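Local structure of putative protein-disulfide isomerase (Pseudomonas syringae pv. tomato, 3GN3) at residues A[49-61]-A[142-155]. The protein is a putative protein-disulfide isomerase of the DsbA family, and so probably acts in thiol-disulfide exchange, though its function has not been established. Numbering follows the deposited sequence.
Sequences TVRIRLQSQPWHM and WHTKYARQNGIHVS
Where strand 49-54 of the thioredoxin-like sheet, parallel to strand 16-22, runs out, its end and the loop beyond meet helix 142-150 and the segment leaving it; the helix crosses the strand end at 95° between these short segments. L54 N bonds to H143 ND1 (3.1 Å), but from well out of the imidazole plane; histidine suits the place because its ring nitrogen can accept this buried N-H. The edge of the W142 ring, at CH2, meets the centre of one R53 guanidinium face, 4.0 Å from CZ, the planes 64° apart, while R51 CB lies on the other face. The bend of R53 at chi2 (-52°) folds the chain back between them, and E19 of the neighbouring strand makes a salt bridge with R53 NH2 and a hydrogen bond with Y146 OH. A water donates to L54 O and T144 OG1 and accepts from S56 N.

Past the Schellman turn at G151, two glutamines, long enough to carry N-H donors across, converge on one carbonyl. Q57 NE2 meets H153 O almost head-on (2.8 Å), whereas Q55 NE2 comes from above the carbonyl plane (2.9 Å). Q55 OE1 rests 3.4 Å from A147 CB, where a small residue lets the amide lie close. S155 touches C26, consistent with the loop that flanks the redox cysteine in DsbA-family proteins.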
# COMPACT_ATOMS: atom_id res chain seq x y z
N THR A 49 12.04 0.86 21.17
CA THR A 49 11.79 -0.56 20.98
C THR A 49 12.23 -0.92 19.56
O THR A 49 11.88 -0.23 18.60
CB THR A 49 10.31 -0.91 21.26
OG1 THR A 49 9.94 -0.45 22.57
CG2 THR A 49 10.08 -2.42 21.19
N VAL A 50 13.04 -1.96 19.43
CA VAL A 50 13.48 -2.45 18.14
C VAL A 50 12.72 -3.74 17.82
O VAL A 50 12.75 -4.67 18.61
CB VAL A 50 15.00 -2.74 18.14
CG1 VAL A 50 15.43 -3.39 16.85
CG2 VAL A 50 15.80 -1.46 18.37
N ARG A 51 12.03 -3.79 16.69
CA ARG A 51 11.39 -5.03 16.23
C ARG A 51 11.86 -5.43 14.85
O ARG A 51 11.94 -4.60 13.94
CB ARG A 51 9.87 -4.92 16.21
CG ARG A 51 9.28 -4.35 17.47
CD ARG A 51 7.84 -4.69 17.58
NE ARG A 51 7.42 -4.65 18.97
CZ ARG A 51 6.43 -3.89 19.41
NH1 ARG A 51 5.75 -3.14 18.57
NH2 ARG A 51 6.11 -3.90 20.68
N ILE A 52 12.16 -6.72 14.71
CA ILE A 52 12.42 -7.33 13.42
C ILE A 52 11.12 -7.87 12.78
O ILE A 52 10.32 -8.54 13.44
CB ILE A 52 13.46 -8.45 13.56
CG1 ILE A 52 14.76 -7.88 14.13
CG2 ILE A 52 13.70 -9.16 12.20
CD1 ILE A 52 15.79 -8.92 14.55
N ARG A 53 10.91 -7.55 11.50
CA ARG A 53 9.87 -8.22 10.72
C ARG A 53 10.58 -8.91 9.58
O ARG A 53 11.58 -8.41 9.07
CB ARG A 53 8.83 -7.26 10.14
CG ARG A 53 8.47 -6.04 10.96
CD ARG A 53 8.08 -6.41 12.35
NE ARG A 53 7.18 -5.46 12.98
CZ ARG A 53 6.56 -5.72 14.13
NH1 ARG A 53 6.79 -6.87 14.74
NH2 ARG A 53 5.72 -4.84 14.67
N LEU A 54 10.06 -10.07 9.19
CA LEU A 54 10.73 -10.88 8.19
C LEU A 54 10.17 -10.60 6.80
O LEU A 54 8.97 -10.78 6.53
CB LEU A 54 10.64 -12.36 8.59
CG LEU A 54 11.27 -12.63 9.96
CD1 LEU A 54 10.95 -14.02 10.44
CD2 LEU A 54 12.79 -12.38 9.98
N GLN A 55 11.03 -10.10 5.92
CA GLN A 55 10.66 -9.75 4.56
C GLN A 55 11.20 -10.83 3.66
O GLN A 55 12.36 -10.77 3.22
CB GLN A 55 11.30 -8.39 4.18
CG GLN A 55 11.20 -7.99 2.69
CD GLN A 55 9.83 -7.47 2.31
OE1 GLN A 55 8.86 -7.62 3.07
NE2 GLN A 55 9.72 -6.86 1.14
N SER A 56 10.38 -11.85 3.41
CA SER A 56 10.79 -12.96 2.56
C SER A 56 10.84 -12.55 1.07
O SER A 56 9.82 -12.16 0.52
CB SER A 56 9.83 -14.12 2.78
OG SER A 56 10.25 -15.28 2.09
N GLN A 57 12.00 -12.61 0.42
CA GLN A 57 12.11 -12.19 -0.98
C GLN A 57 12.08 -13.40 -1.92
O GLN A 57 12.94 -14.29 -1.80
CB GLN A 57 13.40 -11.38 -1.22
CG GLN A 57 13.65 -10.21 -0.25
CD GLN A 57 12.81 -8.98 -0.55
OE1 GLN A 57 11.63 -9.07 -0.87
NE2 GLN A 57 13.43 -7.81 -0.43
N PRO A 58 11.11 -13.45 -2.87
CA PRO A 58 10.92 -14.63 -3.73
C PRO A 58 12.11 -14.93 -4.63
O PRO A 58 12.28 -16.09 -5.06
CB PRO A 58 9.69 -14.29 -4.56
CG PRO A 58 8.96 -13.27 -3.78
CD PRO A 58 10.04 -12.45 -3.09
N TRP A 59 12.94 -13.92 -4.91
CA TRP A 59 14.18 -14.19 -5.65
C TRP A 59 15.31 -14.75 -4.77
O TRP A 59 16.35 -15.15 -5.28
CB TRP A 59 14.63 -12.98 -6.49
CG TRP A 59 14.96 -11.76 -5.67
CD1 TRP A 59 16.20 -11.36 -5.27
CD2 TRP A 59 14.04 -10.78 -5.17
NE1 TRP A 59 16.11 -10.19 -4.55
CE2 TRP A 59 14.80 -9.81 -4.47
CE3 TRP A 59 12.64 -10.62 -5.24
CZ2 TRP A 59 14.21 -8.70 -3.83
CZ3 TRP A 59 12.06 -9.50 -4.60
CH2 TRP A 59 12.85 -8.56 -3.91
N HIS A 60 15.10 -14.79 -3.46
CA HIS A 60 15.94 -15.59 -2.56
C HIS A 60 15.23 -16.95 -2.32
O HIS A 60 14.39 -17.07 -1.42
CB HIS A 60 16.17 -14.83 -1.24
CG HIS A 60 17.08 -13.64 -1.38
ND1 HIS A 60 18.30 -13.56 -0.75
CD2 HIS A 60 16.95 -12.50 -2.11
CE1 HIS A 60 18.89 -12.42 -1.08
NE2 HIS A 60 18.10 -11.76 -1.90
N MET A 61 15.55 -17.95 -3.14
CA MET A 61 14.69 -19.14 -3.31
C MET A 61 14.51 -20.06 -2.08
O MET A 61 13.49 -20.75 -1.95
CB MET A 61 15.05 -19.94 -4.58
CG MET A 61 14.60 -19.25 -5.89
SD MET A 61 15.10 -19.97 -7.50
CE MET A 61 16.89 -20.07 -7.39
N TRP A 142 1.64 -13.78 9.03
CA TRP A 142 1.51 -12.50 9.73
C TRP A 142 2.57 -11.48 9.25
O TRP A 142 2.24 -10.33 8.94
CB TRP A 142 1.57 -12.64 11.25
CG TRP A 142 1.24 -11.31 11.88
CD1 TRP A 142 0.01 -10.88 12.25
CD2 TRP A 142 2.14 -10.22 12.14
NE1 TRP A 142 0.08 -9.59 12.74
CE2 TRP A 142 1.37 -9.16 12.67
CE3 TRP A 142 3.52 -10.03 11.97
CZ2 TRP A 142 1.93 -7.92 13.03
CZ3 TRP A 142 4.08 -8.78 12.34
CH2 TRP A 142 3.29 -7.75 12.87
N HIS A 143 3.84 -11.91 9.20
CA HIS A 143 4.93 -11.07 8.73
C HIS A 143 4.69 -10.61 7.30
O HIS A 143 4.75 -9.42 7.02
CB HIS A 143 6.26 -11.80 8.87
CG HIS A 143 6.73 -11.86 10.29
ND1 HIS A 143 7.60 -10.93 10.83
CD2 HIS A 143 6.39 -12.70 11.30
CE1 HIS A 143 7.81 -11.22 12.10
NE2 HIS A 143 7.08 -12.28 12.41
N THR A 144 4.37 -11.56 6.43
CA THR A 144 4.13 -11.26 5.04
C THR A 144 2.97 -10.29 4.85
O THR A 144 3.12 -9.25 4.19
CB THR A 144 3.92 -12.54 4.30
OG1 THR A 144 5.08 -13.35 4.53
CG2 THR A 144 3.78 -12.29 2.81
N LYS A 145 1.85 -10.59 5.50
CA LYS A 145 0.69 -9.73 5.47
C LYS A 145 1.00 -8.29 5.97
O LYS A 145 0.54 -7.29 5.38
CB LYS A 145 -0.43 -10.40 6.28
CG LYS A 145 -1.81 -9.92 5.95
CD LYS A 145 -2.84 -10.70 6.72
CE LYS A 145 -4.17 -9.95 6.76
NZ LYS A 145 -5.28 -10.88 7.14
N TYR A 146 1.79 -8.18 7.03
CA TYR A 146 2.09 -6.89 7.63
C TYR A 146 3.00 -6.09 6.70
O TYR A 146 2.78 -4.88 6.46
CB TYR A 146 2.72 -7.10 9.01
CG TYR A 146 3.00 -5.84 9.79
CD1 TYR A 146 1.97 -5.11 10.39
CD2 TYR A 146 4.31 -5.39 9.95
CE1 TYR A 146 2.24 -3.95 11.13
CE2 TYR A 146 4.60 -4.25 10.67
CZ TYR A 146 3.57 -3.53 11.26
OH TYR A 146 3.89 -2.39 11.99
N ALA A 147 4.00 -6.79 6.15
CA ALA A 147 4.93 -6.24 5.16
C ALA A 147 4.17 -5.69 3.94
O ALA A 147 4.29 -4.50 3.59
CB ALA A 147 5.95 -7.28 4.75
N ARG A 148 3.40 -6.56 3.30
CA ARG A 148 2.53 -6.18 2.19
C ARG A 148 1.60 -4.98 2.48
O ARG A 148 1.48 -4.09 1.64
CB ARG A 148 1.74 -7.39 1.69
CG ARG A 148 2.65 -8.40 1.06
CD ARG A 148 1.94 -9.71 0.87
NE ARG A 148 2.75 -10.63 0.09
CZ ARG A 148 2.43 -11.90 -0.19
NH1 ARG A 148 1.30 -12.44 0.28
NH2 ARG A 148 3.24 -12.63 -0.93
N GLN A 149 0.96 -4.96 3.65
CA GLN A 149 0.05 -3.84 3.98
C GLN A 149 0.80 -2.51 4.04
O GLN A 149 0.26 -1.44 3.69
CB GLN A 149 -0.66 -4.08 5.30
CG GLN A 149 -1.78 -3.11 5.58
CD GLN A 149 -2.37 -3.29 6.99
OE1 GLN A 149 -3.07 -4.28 7.26
NE2 GLN A 149 -2.07 -2.36 7.90
N ASN A 150 2.06 -2.58 4.47
CA ASN A 150 2.91 -1.41 4.57
C ASN A 150 3.70 -1.11 3.29
O ASN A 150 4.39 -0.09 3.22
CB ASN A 150 3.81 -1.50 5.81
CG ASN A 150 3.03 -1.22 7.09
OD1 ASN A 150 2.74 -0.06 7.40
ND2 ASN A 150 2.68 -2.30 7.84
N GLY A 151 3.57 -1.98 2.28
CA GLY A 151 4.19 -1.80 0.98
C GLY A 151 5.70 -2.00 1.00
O GLY A 151 6.41 -1.45 0.16
N ILE A 152 6.19 -2.80 1.94
CA ILE A 152 7.62 -3.07 2.02
C ILE A 152 8.01 -3.88 0.80
O ILE A 152 7.28 -4.78 0.42
CB ILE A 152 8.03 -3.83 3.33
CG1 ILE A 152 7.43 -3.17 4.58
CG2 ILE A 152 9.54 -3.93 3.43
CD1 ILE A 152 7.63 -1.64 4.71
N HIS A 153 9.14 -3.55 0.18
CA HIS A 153 9.66 -4.31 -0.94
C HIS A 153 11.17 -4.52 -0.76
O HIS A 153 11.66 -5.65 -0.66
CB HIS A 153 9.38 -3.60 -2.26
CG HIS A 153 10.05 -4.24 -3.43
ND1 HIS A 153 9.82 -5.55 -3.79
CD2 HIS A 153 10.97 -3.78 -4.31
CE1 HIS A 153 10.55 -5.86 -4.84
NE2 HIS A 153 11.26 -4.80 -5.18
N VAL A 154 11.89 -3.41 -0.72
CA VAL A 154 13.33 -3.43 -0.62
C VAL A 154 13.75 -3.95 0.76
O VAL A 154 13.16 -3.58 1.75
CB VAL A 154 13.91 -2.02 -0.90
CG1 VAL A 154 15.20 -1.79 -0.19
CG2 VAL A 154 14.09 -1.82 -2.40
N SER A 155 14.74 -4.84 0.83
CA SER A 155 15.30 -5.21 2.12
C SER A 155 16.72 -4.67 2.31
O SER A 155 17.55 -4.79 1.41
CB SER A 155 15.24 -6.73 2.32
OG SER A 155 16.12 -7.39 1.44
O HOH W 1 7.62 -11.83 4.38